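Local coordinates for RabGAP/TBC protein (Chlamydomonas reinhardtii, PDB 4P17) that probably acts as a GTPase-activating protein for Rab GTPases in the flagellum, although its function has not been established, at residues R136-Y141 with A153-V158; S243-R248 with A294-R299; A265-K270 with D300-T305. One frame throughout, in Å; residues are numbered along the deposited sequence.

Interaction 1: residues R136-Y141 with A153-V158; sequences RVLQAY and AMNTIV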
ATOM      1  N   ARG A 136       6.693  16.383  -8.337  1.00  8.75           N
ATOM      2  CA  ARG A 136       8.120  16.507  -8.055  1.00 11.49           C
ATOM      3  C   ARG A 136       8.729  15.162  -7.680  1.00  6.60           C
ATOM      4  O   ARG A 136       9.733  14.746  -8.234  1.00  9.87           O
ATOM      5  CB  ARG A 136       8.360  17.525  -6.942  1.00 11.10           C
ATOM      6  CG  ARG A 136       8.392  18.953  -7.447  1.00 12.15           C
ATOM      7  CD  ARG A 136       8.956  19.926  -6.397  1.00 16.82           C
ATOM      8  NE  ARG A 136       8.169  19.923  -5.177  1.00 16.44           N
ATOM      9  CZ  ARG A 136       7.127  20.717  -4.956  1.00  9.36           C
ATOM     10  NH1 ARG A 136       6.724  21.588  -5.872  1.00 15.41           N
ATOM     11  NH2 ARG A 136       6.474  20.640  -3.812  1.00 18.21           N
ATOM     12  N   VAL A 137       8.066  14.432  -6.792  1.00  6.18           N
ATOM     13  CA  VAL A 137       8.618  13.146  -6.366  1.00 10.01           C
ATOM     14  C   VAL A 137       8.718  12.181  -7.534  1.00 10.51           C
ATOM     15  O   VAL A 137       9.733  11.483  -7.708  1.00  7.15           O
ATOM     16  CB  VAL A 137       7.759  12.538  -5.265  1.00  6.52           C
ATOM     17  CG1 VAL A 137       8.198  11.092  -4.943  1.00  9.39           C
ATOM     18  CG2 VAL A 137       7.836  13.411  -4.046  1.00 10.27           C
ATOM     19  N   LEU A 138       7.667  12.138  -8.350  1.00  7.38           N
ATOM     20  CA  LEU A 138       7.614  11.146  -9.407  1.00  6.61           C
ATOM     21  C   LEU A 138       8.565  11.526 -10.506  1.00  9.69           C
ATOM     22  O   LEU A 138       9.267  10.680 -11.027  1.00  7.31           O
ATOM     23  CB  LEU A 138       6.221  10.989  -9.964  1.00  6.59           C
ATOM     24  CG  LEU A 138       5.236  10.276  -9.027  1.00  8.71           C
ATOM     25  CD1 LEU A 138       3.786  10.591  -9.382  1.00 11.62           C
ATOM     26  CD2 LEU A 138       5.441   8.793  -9.108  1.00  8.84           C
ATOM     27  N   GLN A 139       8.641  12.808 -10.826  1.00  9.41           N
ATOM     28  CA  GLN A 139       9.547  13.218 -11.890  1.00  7.42           C
ATOM     29  C   GLN A 139      11.012  12.954 -11.431  1.00  9.72           C
ATOM     30  O   GLN A 139      11.843  12.466 -12.202  1.00  8.16           O
ATOM     31  CB  GLN A 139       9.298  14.692 -12.256  1.00 16.66           C
ATOM     32  CG  GLN A 139      10.011  15.699 -11.354  1.00 22.93           C
ATOM     33  CD  GLN A 139       9.543  17.134 -11.558  1.00 28.51           C
ATOM     34  OE1 GLN A 139       8.412  17.386 -12.004  1.00 23.26           O
ATOM     35  NE2 GLN A 139      10.412  18.082 -11.227  1.00 28.97           N
ATOM     36  N   ALA A 140      11.289  13.228 -10.159  1.00  5.93           N
ATOM     37  CA  ALA A 140      12.585  12.957  -9.552  1.00 12.02           C
ATOM     38  C   ALA A 140      12.915  11.478  -9.658  1.00  9.34           C
ATOM     39  O   ALA A 140      14.018  11.090 -10.060  1.00  8.47           O
ATOM     40  CB  ALA A 140      12.600  13.394  -8.091  1.00  7.25           C
ATOM     41  N   TYR A 141      11.958  10.630  -9.293  1.00  4.72           N
ATOM     42  CA  TYR A 141      12.252   9.212  -9.293  1.00  8.10           C
ATOM     43  C   TYR A 141      12.496   8.710 -10.728  1.00 11.66           C
ATOM     44  O   TYR A 141      13.368   7.861 -10.952  1.00  9.14           O
ATOM     45  CB  TYR A 141      11.129   8.400  -8.628  1.00 10.46           C
ATOM     46  CG  TYR A 141      11.647   7.018  -8.365  1.00 10.18           C
ATOM     47  CD1 TYR A 141      12.525   6.785  -7.322  1.00  8.19           C
ATOM     48  CD2 TYR A 141      11.330   5.966  -9.216  1.00 11.91           C
ATOM     49  CE1 TYR A 141      13.053   5.518  -7.122  1.00  8.24           C
ATOM     50  CE2 TYR A 141      11.870   4.700  -9.021  1.00  9.03           C
ATOM     51  CZ  TYR A 141      12.719   4.499  -7.982  1.00  5.57           C
ATOM     52  OH  TYR A 141      13.260   3.255  -7.792  1.00 13.23           O
ATOM     53  N   ALA A 153       0.652   3.270 -11.879  1.00 11.69           N
ATOM     54  CA  ALA A 153       0.564   2.678 -10.553  1.00  7.93           C
ATOM     55  C   ALA A 153       1.268   3.531  -9.498  1.00  9.41           C
ATOM     56  O   ALA A 153       0.810   3.661  -8.383  1.00 12.79           O
ATOM     57  CB  ALA A 153       1.178   1.251 -10.579  1.00  7.17           C
ATOM     58  N   MET A 154       2.402   4.100  -9.866  1.00 13.70           N
ATOM     59  CA  MET A 154       3.217   4.831  -8.907  1.00 11.80           C
ATOM     60  C   MET A 154       2.549   6.146  -8.483  1.00  9.19           C
ATOM     61  O   MET A 154       2.877   6.704  -7.457  1.00  8.25           O
ATOM     62  CB  MET A 154       4.611   5.079  -9.492  1.00 11.96           C
ATOM     63  CG  MET A 154       5.450   3.800  -9.708  1.00 18.47           C
ATOM     64  SD  MET A 154       6.749   4.011 -10.974  1.00 21.35           S
ATOM     65  CE  MET A 154       7.887   5.080 -10.085  1.00 16.43           C
ATOM     66  N   ASN A 155       1.587   6.638  -9.256  1.00  7.87           N
ATOM     67  CA  ASN A 155       0.958   7.913  -8.908  1.00 10.58           C
ATOM     68  C   ASN A 155       0.228   7.818  -7.581  1.00  7.76           C
ATOM     69  O   ASN A 155       0.527   8.557  -6.647  1.00  7.65           O
ATOM     70  CB  ASN A 155       0.003   8.376 -10.018  1.00 11.34           C
ATOM     71  CG  ASN A 155      -0.356   9.841  -9.895  1.00  8.89           C
ATOM     72  OD1 ASN A 155      -1.099  10.241  -8.994  1.00 29.88           O
ATOM     73  ND2 ASN A 155       0.116  10.632 -10.825  1.00 14.31           N
ATOM     74  N   THR A 156      -0.678   6.853  -7.439  1.00  7.53           N
ATOM     75  CA  THR A 156      -1.458   6.782  -6.213  1.00  5.72           C
ATOM     76  C   THR A 156      -0.604   6.252  -5.041  1.00  4.91           C
ATOM     77  O   THR A 156      -0.811   6.628  -3.895  1.00  5.61           O
ATOM     78  CB  THR A 156      -2.760   5.921  -6.395  1.00  8.34           C
ATOM     79  OG1 THR A 156      -2.434   4.607  -6.843  1.00 13.06           O
ATOM     80  CG2 THR A 156      -3.721   6.597  -7.410  1.00 10.32           C
ATOM     81  N   ILE A 157       0.392   5.419  -5.323  1.00  8.11           N
ATOM     82  CA  ILE A 157       1.349   5.018  -4.283  1.00  7.46           C
ATOM     83  C   ILE A 157       2.044   6.233  -3.655  1.00  7.46           C
ATOM     84  O   ILE A 157       2.090   6.405  -2.454  1.00  8.06           O
ATOM     85  CB  ILE A 157       2.407   4.053  -4.861  1.00  5.41           C
ATOM     86  CG1 ILE A 157       1.736   2.734  -5.264  1.00  6.63           C
ATOM     87  CG2 ILE A 157       3.499   3.749  -3.823  1.00  3.56           C
ATOM     88  CD1 ILE A 157       2.638   1.760  -5.952  1.00  6.63           C
ATOM     89  N   VAL A 158       2.590   7.114  -4.476  1.00  7.99           N
ATOM     90  CA  VAL A 158       3.318   8.226  -3.921  1.00  1.82           C
ATOM     91  C   VAL A 158       2.366   9.206  -3.252  1.00  4.59           C
ATOM     92  O   VAL A 158       2.732   9.861  -2.267  1.00  6.87           O
ATOM     93  CB  VAL A 158       4.159   8.930  -4.999  1.00  5.97           C
ATOM     94  CG1 VAL A 158       4.649  10.303  -4.487  1.00 12.17           C
ATOM     95  CG2 VAL A 158       5.282   8.053  -5.384  1.00  4.41           C
TER
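Leu138 and Asn155 mark the nearest approach of the backbones of 136-141 and 153-158, with their CA atoms 7.4 Å apart. Both segments are helical. Their axes pass 10.4 Å from each other, and their N-to-C directions differ by 130°, closer to antiparallel than to parallel. Side chains bridge the gap between them. Leu138 uses both methyls. Its CD2 packs on Met154 CB at 3.8 Å and also meets Val158 CG2. Its CD1 rests on Asn155, 3.9 Å from ND2, and the two side chains cross at about a right angle. Next to Leu138, Val137 CG1 abuts Val158 CG1 at 3.7 Å. At the other end of the contact, Met154 bends at chi3 (72°). This brings its CE within 3.7 Å of Tyr141 CD2, in an oblique approach to the ring. The polar ends are held from outside: Asn155 OD1 bonds to Thr118 OG1, Asn155 ND2 to Tyr150 OH, and the Tyr141 hydroxyl to Glu181. All the touching residues are buried, so this is interior packing of the all-helical TBC domain. Helix 169-183 spans both partners, since Leu176 touches Tyr141 and Val158. Helix 94-102 reaches Val137 through Tyr95, and helix 108-114 reaches Leu138 through Ile111.

Interaction 2: residues S243-R248 with A294-R299; sequences SETVMR and ATMHQR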
ATOM      1  N   SER A 243      -7.892   4.144   2.974  1.00  5.53           N
ATOM      2  CA  SER A 243      -6.490   4.483   3.185  1.00  3.25           C
ATOM      3  C   SER A 243      -5.879   3.923   4.485  1.00  4.87           C
ATOM      4  O   SER A 243      -4.715   3.523   4.500  1.00  3.97           O
ATOM      5  CB  SER A 243      -6.325   6.014   3.149  1.00  7.21           C
ATOM      6  OG  SER A 243      -6.715   6.575   4.378  1.00  8.94           O
ATOM      7  N   GLU A 244      -6.639   3.858   5.571  1.00  3.70           N
ATOM      8  CA  GLU A 244      -6.045   3.383   6.821  1.00  5.79           C
ATOM      9  C   GLU A 244      -5.846   1.866   6.741  1.00  9.49           C
ATOM     10  O   GLU A 244      -4.942   1.307   7.376  1.00  5.30           O
ATOM     11  CB  GLU A 244      -6.905   3.759   8.021  1.00  5.35           C
ATOM     12  CG  GLU A 244      -7.055   5.227   8.179  1.00  2.76           C
ATOM     13  CD  GLU A 244      -7.843   5.605   9.377  1.00  9.60           C
ATOM     14  OE1 GLU A 244      -7.442   5.218  10.492  1.00 12.72           O
ATOM     15  OE2 GLU A 244      -8.888   6.273   9.194  1.00  7.94           O
ATOM     16  N   THR A 245      -6.661   1.209   5.918  1.00  6.73           N
ATOM     17  CA  THR A 245      -6.517  -0.235   5.745  1.00  2.78           C
ATOM     18  C   THR A 245      -5.277  -0.483   4.887  1.00  8.81           C
ATOM     19  O   THR A 245      -4.474  -1.383   5.175  1.00  7.20           O
ATOM     20  CB  THR A 245      -7.754  -0.815   5.121  1.00  7.33           C
ATOM     21  OG1 THR A 245      -8.842  -0.524   5.999  1.00  6.74           O
ATOM     22  CG2 THR A 245      -7.652  -2.276   4.948  1.00  6.00           C
ATOM     23  N   VAL A 246      -5.124   0.327   3.839  1.00  6.85           N
ATOM     24  CA  VAL A 246      -3.945   0.233   2.980  1.00  6.55           C
ATOM     25  C   VAL A 246      -2.670   0.339   3.821  1.00  3.21           C
ATOM     26  O   VAL A 246      -1.741  -0.464   3.647  1.00  5.52           O
ATOM     27  CB  VAL A 246      -3.911   1.336   1.897  1.00  4.66           C
ATOM     28  CG1 VAL A 246      -2.620   1.253   1.073  1.00  9.66           C
ATOM     29  CG2 VAL A 246      -5.097   1.261   0.963  1.00  6.10           C
ATOM     30  N   MET A 247      -2.618   1.309   4.731  1.00  5.79           N
ATOM     31  CA  MET A 247      -1.371   1.568   5.467  1.00  9.09           C
ATOM     32  C   MET A 247      -0.994   0.395   6.351  1.00  7.02           C
ATOM     33  O   MET A 247       0.186   0.158   6.606  1.00  4.02           O
ATOM     34  CB  MET A 247      -1.469   2.824   6.341  1.00  5.95           C
ATOM     35  CG  MET A 247      -1.984   4.026   5.655  1.00 14.99           C
ATOM     36  SD  MET A 247      -0.906   4.557   4.354  1.00 12.70           S
ATOM     37  CE  MET A 247      -1.795   6.076   3.927  1.00 18.50           C
ATOM     38  N   ARG A 248      -1.979  -0.371   6.813  1.00  8.30           N
ATOM     39  CA  ARG A 248      -1.638  -1.560   7.577  1.00  3.65           C
ATOM     40  C   ARG A 248      -0.986  -2.621   6.706  1.00  5.46           C
ATOM     41  O   ARG A 248      -0.052  -3.332   7.140  1.00  7.75           O
ATOM     42  CB  ARG A 248      -2.876  -2.139   8.245  1.00  7.43           C
ATOM     43  CG  ARG A 248      -3.329  -1.356   9.450  1.00  7.59           C
ATOM     44  CD  ARG A 248      -2.451  -1.625  10.667  1.00  9.24           C
ATOM     45  NE  ARG A 248      -2.402  -3.042  11.016  1.00  8.06           N
ATOM     46  CZ  ARG A 248      -3.353  -3.666  11.714  1.00  7.42           C
ATOM     47  NH1 ARG A 248      -4.411  -2.988  12.167  1.00  6.64           N
ATOM     48  NH2 ARG A 248      -3.235  -4.955  11.981  1.00  8.17           N
ATOM     49  N   ALA A 294     -13.543  -1.525  -1.481  1.00  9.64           N
ATOM     50  CA  ALA A 294     -13.494  -0.096  -1.189  1.00  8.03           C
ATOM     51  C   ALA A 294     -14.083   0.247   0.184  1.00 10.85           C
ATOM     52  O   ALA A 294     -13.870   1.353   0.700  1.00 10.60           O
ATOM     53  CB  ALA A 294     -14.208   0.691  -2.306  1.00 14.78           C
ATOM     54  N   THR A 295     -14.821  -0.674   0.797  1.00 11.01           N
ATOM     55  CA  THR A 295     -15.359  -0.387   2.131  1.00  7.62           C
ATOM     56  C   THR A 295     -14.801  -1.349   3.177  1.00  9.00           C
ATOM     57  O   THR A 295     -15.402  -1.619   4.222  1.00 10.90           O
ATOM     58  CB  THR A 295     -16.883  -0.401   2.117  1.00 15.33           C
ATOM     59  OG1 THR A 295     -17.340  -1.672   1.673  1.00 11.99           O
ATOM     60  CG2 THR A 295     -17.389   0.685   1.181  1.00 18.99           C
ATOM     61  N   MET A 296     -13.606  -1.853   2.894  1.00  8.54           N
ATOM     62  CA  MET A 296     -12.944  -2.757   3.808  1.00  5.34           C
ATOM     63  C   MET A 296     -12.292  -1.942   4.943  1.00 10.13           C
ATOM     64  O   MET A 296     -11.091  -1.691   4.949  1.00  9.57           O
ATOM     65  CB  MET A 296     -11.935  -3.618   3.053  1.00  8.15           C
ATOM     66  CG  MET A 296     -11.647  -4.970   3.712  1.00 13.38           C
ATOM     67  SD  MET A 296     -11.082  -4.876   5.439  1.00 12.26           S
ATOM     68  CE  MET A 296     -11.616  -6.475   6.044  1.00 10.62           C
ATOM     69  N   HIS A 297     -13.104  -1.550   5.922  1.00 11.26           N
ATOM     70  CA  HIS A 297     -12.651  -0.691   7.003  1.00 11.00           C
ATOM     71  C   HIS A 297     -12.084  -1.481   8.172  1.00 10.14           C
ATOM     72  O   HIS A 297     -11.344  -0.934   8.975  1.00  7.99           O
ATOM     73  CB  HIS A 297     -13.807   0.211   7.468  1.00  8.62           C
ATOM     74  CG  HIS A 297     -14.253   1.163   6.416  1.00 13.60           C
ATOM     75  ND1 HIS A 297     -13.498   2.257   6.043  1.00 10.39           N
ATOM     76  CD2 HIS A 297     -15.342   1.161   5.611  1.00 11.24           C
ATOM     77  CE1 HIS A 297     -14.122   2.905   5.075  1.00 16.56           C
ATOM     78  NE2 HIS A 297     -15.239   2.262   4.793  1.00 14.79           N
ATOM     79  N   GLN A 298     -12.360  -2.787   8.214  1.00 10.80           N
ATOM     80  CA  GLN A 298     -11.898  -3.616   9.309  1.00  9.12           C
ATOM     81  C   GLN A 298     -10.454  -4.018   9.055  1.00 10.22           C
ATOM     82  O   GLN A 298     -10.151  -5.154   8.643  1.00  8.92           O
ATOM     83  CB  GLN A 298     -12.796  -4.860   9.476  1.00 13.98           C
ATOM     84  CG  GLN A 298     -13.292  -5.077  10.900  1.00 13.12           C
ATOM     85  CD  GLN A 298     -12.215  -4.910  11.947  1.00 16.56           C
ATOM     86  OE1 GLN A 298     -11.020  -5.003  11.656  1.00 11.13           O
ATOM     87  NE2 GLN A 298     -12.630  -4.645  13.175  1.00  9.50           N
ATOM     88  N   ARG A 299      -9.543  -3.081   9.283  1.00  4.03           N
ATOM     89  CA  ARG A 299      -8.143  -3.341   8.995  1.00 12.12           C
ATOM     90  C   ARG A 299      -7.506  -4.360   9.966  1.00 10.31           C
ATOM     91  O   ARG A 299      -6.590  -5.090   9.606  1.00  6.40           O
ATOM     92  CB  ARG A 299      -7.350  -2.019   8.992  1.00 10.15           C
ATOM     93  CG  ARG A 299      -7.416  -1.202  10.253  1.00  8.36           C
ATOM     94  CD  ARG A 299      -6.887   0.175  10.007  1.00  8.40           C
ATOM     95  NE  ARG A 299      -6.747   0.927  11.252  1.00  7.56           N
ATOM     96  CZ  ARG A 299      -7.667   1.744  11.736  1.00 10.81           C
ATOM     97  NH1 ARG A 299      -8.820   1.925  11.102  1.00  3.83           N
ATOM     98  NH2 ARG A 299      -7.429   2.390  12.858  1.00  8.05           N
TER
HETATM   99  O   HOH W   1     -10.207   4.038  11.936  1.00 20.68           O
HETATM  100  O   HOH W   2      -9.600   1.010   8.241  1.00  6.74           O
HETATM  101  O   HOH W   3      -4.547  -0.033  12.883  1.00  8.19           O
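Arg299 reaches Glu244 and Arg248 through its first torsion: CG stands between the backbone N and the carbonyl carbon (chi1 57°), the crowded position. From there the chain runs extended to NE and lays the guanidinium beside the start of helix 243-256 in the all-helical RabGAP TBC fold. Thr245 has OG1 anti to its carbonyl carbon, which sets the hydroxyl toward the loop. That loop joins helices 282-294 and 299-306 and contains inverse gamma turns centred on Met296 and Gln298. Thr245 OG1 donates to Met296 O at 2.7 Å. The donor lies in the carbonyl plane, at a C=O...donor angle of 153°. Water 2 bridges the same place. Water 2 donates to Thr245 OG1 at 2.8 Å and to His297 O, and accepts from Arg299 NH1. Waters 1, 2 and 3 lie at the edge of the Arg299 guanidinium, in its plane, while Glu244 OE1 sits over one face. The salt bridge from Glu244 OE1 to Arg299 NH1 is long, 3.6 Å, and no N-H points at the oxygen, so only the charges attract. Each group has a further charged partner: Glu244 OE2 pairs with Arg30, and Arg299 NH2 with Asp34 on helix 27-50. Arg248 CG meets Arg299 CD at 3.9 Å, and the two guanidinium planes stand 85° apart. The charge of Arg248 meets Asp300, and its NH2 bonds to Arg65 O. Water 3 sits between the two arginines, accepting from Arg299 NE at 2.9 Å and from Arg248 NH1 at 3.0 Å.

Interaction 3: residues A265-K270 with D300-T305; sequences ALAMLK and DVLMAT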
ATOM      1  N   ALA A 265      -4.166 -10.308  -0.346  1.00  5.10           N
ATOM      2  CA  ALA A 265      -5.094 -10.584  -1.430  1.00  5.33           C
ATOM      3  C   ALA A 265      -5.941 -11.822  -1.117  1.00  6.91           C
ATOM      4  O   ALA A 265      -7.173 -11.805  -1.291  1.00  5.65           O
ATOM      5  CB  ALA A 265      -4.323 -10.754  -2.698  1.00  5.15           C
ATOM      6  N   LEU A 266      -5.298 -12.882  -0.635  1.00  7.14           N
ATOM      7  CA  LEU A 266      -6.029 -14.108  -0.289  1.00  7.33           C
ATOM      8  C   LEU A 266      -7.009 -13.806   0.839  1.00 10.21           C
ATOM      9  O   LEU A 266      -8.150 -14.278   0.814  1.00  6.99           O
ATOM     10  CB  LEU A 266      -5.086 -15.242   0.149  1.00  7.11           C
ATOM     11  CG  LEU A 266      -5.893 -16.499   0.486  1.00  9.81           C
ATOM     12  CD1 LEU A 266      -6.444 -17.115  -0.810  1.00 10.47           C
ATOM     13  CD2 LEU A 266      -5.089 -17.467   1.259  1.00 26.05           C
ATOM     14  N   ALA A 267      -6.563 -13.016   1.821  1.00  9.51           N
ATOM     15  CA  ALA A 267      -7.421 -12.689   2.959  1.00  6.33           C
ATOM     16  C   ALA A 267      -8.675 -11.958   2.482  1.00  6.35           C
ATOM     17  O   ALA A 267      -9.763 -12.207   2.976  1.00  6.71           O
ATOM     18  CB  ALA A 267      -6.665 -11.855   3.989  1.00  7.13           C
ATOM     19  N   MET A 268      -8.530 -11.052   1.526  1.00  5.29           N
ATOM     20  CA  MET A 268      -9.694 -10.376   0.957  1.00  5.15           C
ATOM     21  C   MET A 268     -10.671 -11.343   0.343  1.00  9.69           C
ATOM     22  O   MET A 268     -11.877 -11.179   0.484  1.00  9.16           O
ATOM     23  CB  MET A 268      -9.261  -9.380  -0.105  1.00  4.21           C
ATOM     24  CG  MET A 268      -8.555  -8.209   0.438  1.00  9.54           C
ATOM     25  SD  MET A 268      -9.626  -7.070   1.303  1.00 16.70           S
ATOM     26  CE  MET A 268     -10.857  -6.651   0.068  1.00 22.37           C
ATOM     27  N   LEU A 269     -10.150 -12.339  -0.366  1.00  6.08           N
ATOM     28  CA  LEU A 269     -11.007 -13.320  -1.003  1.00  6.16           C
ATOM     29  C   LEU A 269     -11.668 -14.229   0.032  1.00 11.12           C
ATOM     30  O   LEU A 269     -12.812 -14.641  -0.157  1.00 10.21           O
ATOM     31  CB  LEU A 269     -10.214 -14.127  -2.012  1.00  7.04           C
ATOM     32  CG  LEU A 269      -9.604 -13.294  -3.150  1.00 10.33           C
ATOM     33  CD1 LEU A 269      -8.787 -14.128  -4.139  1.00  9.84           C
ATOM     34  CD2 LEU A 269     -10.681 -12.513  -3.895  1.00 11.76           C
ATOM     35  N   LYS A 270     -10.948 -14.553   1.106  1.00  7.06           N
ATOM     36  CA  LYS A 270     -11.517 -15.368   2.171  1.00  5.83           C
ATOM     37  C   LYS A 270     -12.677 -14.642   2.833  1.00  7.91           C
ATOM     38  O   LYS A 270     -13.753 -15.205   3.084  1.00  7.74           O
ATOM     39  CB  LYS A 270     -10.441 -15.708   3.197  1.00  7.87           C
ATOM     40  CG  LYS A 270     -10.851 -16.662   4.279  1.00 16.29           C
ATOM     41  CD  LYS A 270      -9.618 -17.266   4.917  1.00 12.37           C
ATOM     42  CE  LYS A 270      -9.714 -17.301   6.436  1.00 32.77           C
ATOM     43  NZ  LYS A 270     -10.994 -17.860   6.938  1.00 36.37           N
ATOM     44  N   ASP A 300      -8.044  -4.459  11.177  1.00  8.23           N
ATOM     45  CA  ASP A 300      -7.553  -5.441  12.120  1.00  7.92           C
ATOM     46  C   ASP A 300      -7.840  -6.856  11.614  1.00  9.45           C
ATOM     47  O   ASP A 300      -6.963  -7.739  11.602  1.00  6.24           O
ATOM     48  CB  ASP A 300      -8.195  -5.276  13.503  1.00 15.38           C
ATOM     49  CG  ASP A 300      -7.654  -4.107  14.307  1.00 17.04           C
ATOM     50  OD1 ASP A 300      -6.539  -3.597  14.034  1.00 16.28           O
ATOM     51  OD2 ASP A 300      -8.348  -3.748  15.286  1.00  6.61           O
ATOM     52  N   VAL A 301      -9.080  -7.074  11.194  1.00  8.31           N
ATOM     53  CA  VAL A 301      -9.480  -8.387  10.716  1.00  4.95           C
ATOM     54  C   VAL A 301      -8.781  -8.716   9.403  1.00  9.08           C
ATOM     55  O   VAL A 301      -8.420  -9.886   9.160  1.00  6.45           O
ATOM     56  CB  VAL A 301     -10.986  -8.452  10.560  1.00 11.19           C
ATOM     57  CG1 VAL A 301     -11.417  -9.746   9.867  1.00 14.39           C
ATOM     58  CG2 VAL A 301     -11.620  -8.292  11.934  1.00 10.66           C
ATOM     59  N   LEU A 302      -8.580  -7.722   8.550  1.00  6.87           N
ATOM     60  CA  LEU A 302      -7.856  -8.005   7.304  1.00  8.19           C
ATOM     61  C   LEU A 302      -6.474  -8.566   7.606  1.00  3.15           C
ATOM     62  O   LEU A 302      -6.041  -9.552   6.990  1.00  6.27           O
ATOM     63  CB  LEU A 302      -7.710  -6.756   6.418  1.00  7.99           C
ATOM     64  CG  LEU A 302      -6.993  -7.057   5.082  1.00  9.91           C
ATOM     65  CD1 LEU A 302      -7.751  -8.090   4.227  1.00  3.49           C
ATOM     66  CD2 LEU A 302      -6.808  -5.757   4.291  1.00  7.51           C
ATOM     67  N   MET A 303      -5.718  -7.915   8.476  1.00  5.55           N
ATOM     68  CA  MET A 303      -4.335  -8.360   8.660  1.00  9.12           C
ATOM     69  C   MET A 303      -4.302  -9.672   9.456  1.00 10.97           C
ATOM     70  O   MET A 303      -3.509 -10.574   9.185  1.00  8.08           O
ATOM     71  CB  MET A 303      -3.507  -7.304   9.355  1.00 11.72           C
ATOM     72  CG  MET A 303      -3.409  -6.003   8.574  1.00  8.14           C
ATOM     73  SD  MET A 303      -2.979  -6.249   6.841  1.00  7.97           S
ATOM     74  CE  MET A 303      -1.275  -6.832   6.859  1.00 10.41           C
ATOM     75  N   ALA A 304      -5.148  -9.774  10.469  1.00  9.42           N
ATOM     76  CA  ALA A 304      -5.184 -10.994  11.240  1.00  5.34           C
ATOM     77  C   ALA A 304      -5.571 -12.174  10.323  1.00  7.81           C
ATOM     78  O   ALA A 304      -5.040 -13.299  10.439  1.00  8.68           O
ATOM     79  CB  ALA A 304      -6.150 -10.851  12.381  1.00  9.66           C
ATOM     80  N   THR A 305      -6.467 -11.918   9.381  1.00  6.94           N
ATOM     81  CA  THR A 305      -6.858 -12.987   8.466  1.00  9.86           C
ATOM     82  C   THR A 305      -5.682 -13.315   7.536  1.00  7.93           C
ATOM     83  O   THR A 305      -5.394 -14.482   7.296  1.00  7.08           O
ATOM     84  CB  THR A 305      -8.123 -12.635   7.661  1.00  7.19           C
ATOM     85  OG1 THR A 305      -9.203 -12.386   8.576  1.00 11.00           O
ATOM     86  CG2 THR A 305      -8.511 -13.774   6.729  1.00 12.25           C
TER
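Thr305 packs against Ala267 where helices 259-271 and 299-306 cross; the CA atoms of Thr305 and Ala267 are 5.5 Å apart. The short axes of 265-270 and 300-305 pass 8.7 Å from each other, at 114° between their N-to-C directions. The Thr305 side chain can be followed outward. Its CB lies 4.0 Å from Ala267 CB. OG1 is anti to the carbonyl carbon (chi1 -59°), which leaves CG2 anti to the backbone N and turns the methyl to the other helix. There Thr305 CG2 meets Ala267 CB at 3.8 Å and Lys270 CE at 3.7 Å, so the CD-CE part of Lys270 lies against it. The other branch, Thr305 OG1, folds back on its own helix and donates to Val301 O at 2.7 Å, tilted 32° from the carbonyl plane. The same oxygen accepts from Thr305 N, which comes from the opposite face of that plane. Two bonds therefore grip Val301 O, and the hydroxyl bond fixes the rotation of the threonine. An alanine here is likely to leave Ala267 CB and Lys270 CE without their methyl partner, and Val301 O with only the backbone bond of the two. One turn earlier, Leu302 CD1 lies 3.6 Å from Met268 SD and also touches Ala267 CB. Met268 is bent at chi2 and chi3, and its side chain crosses that of Leu302 obliquely. Trp232 of helix 226-234 also packs on Met268. Small Ala267 suits the close spacing of the axes. This is plain apolar helix-on-helix packing, as expected in the all-helical TBC fold.

Overall arrangement
From the N terminus, interaction 1 comes first. It closes the short connection between helices 128-144 and 153-164, with 11 residues between the two segments, and is complete before the others open. Interaction 2 opens at 243-248, and interaction 3 opens at 265-270 before 294-299 closes interaction 2. Interaction 3 closes last, at 300-305, so the two loops cross. Together they bring the loop after helix 282-294, and helix 299-306, back onto helices 243-256 and 259-271. They also touch directly, through Thr245 against Leu302 and Met296 against Met268. Interaction 1 lies on the opposite side of the chain's centre, about 21 Å from interaction 2 and about 28 Å from interaction 3, centre to centre.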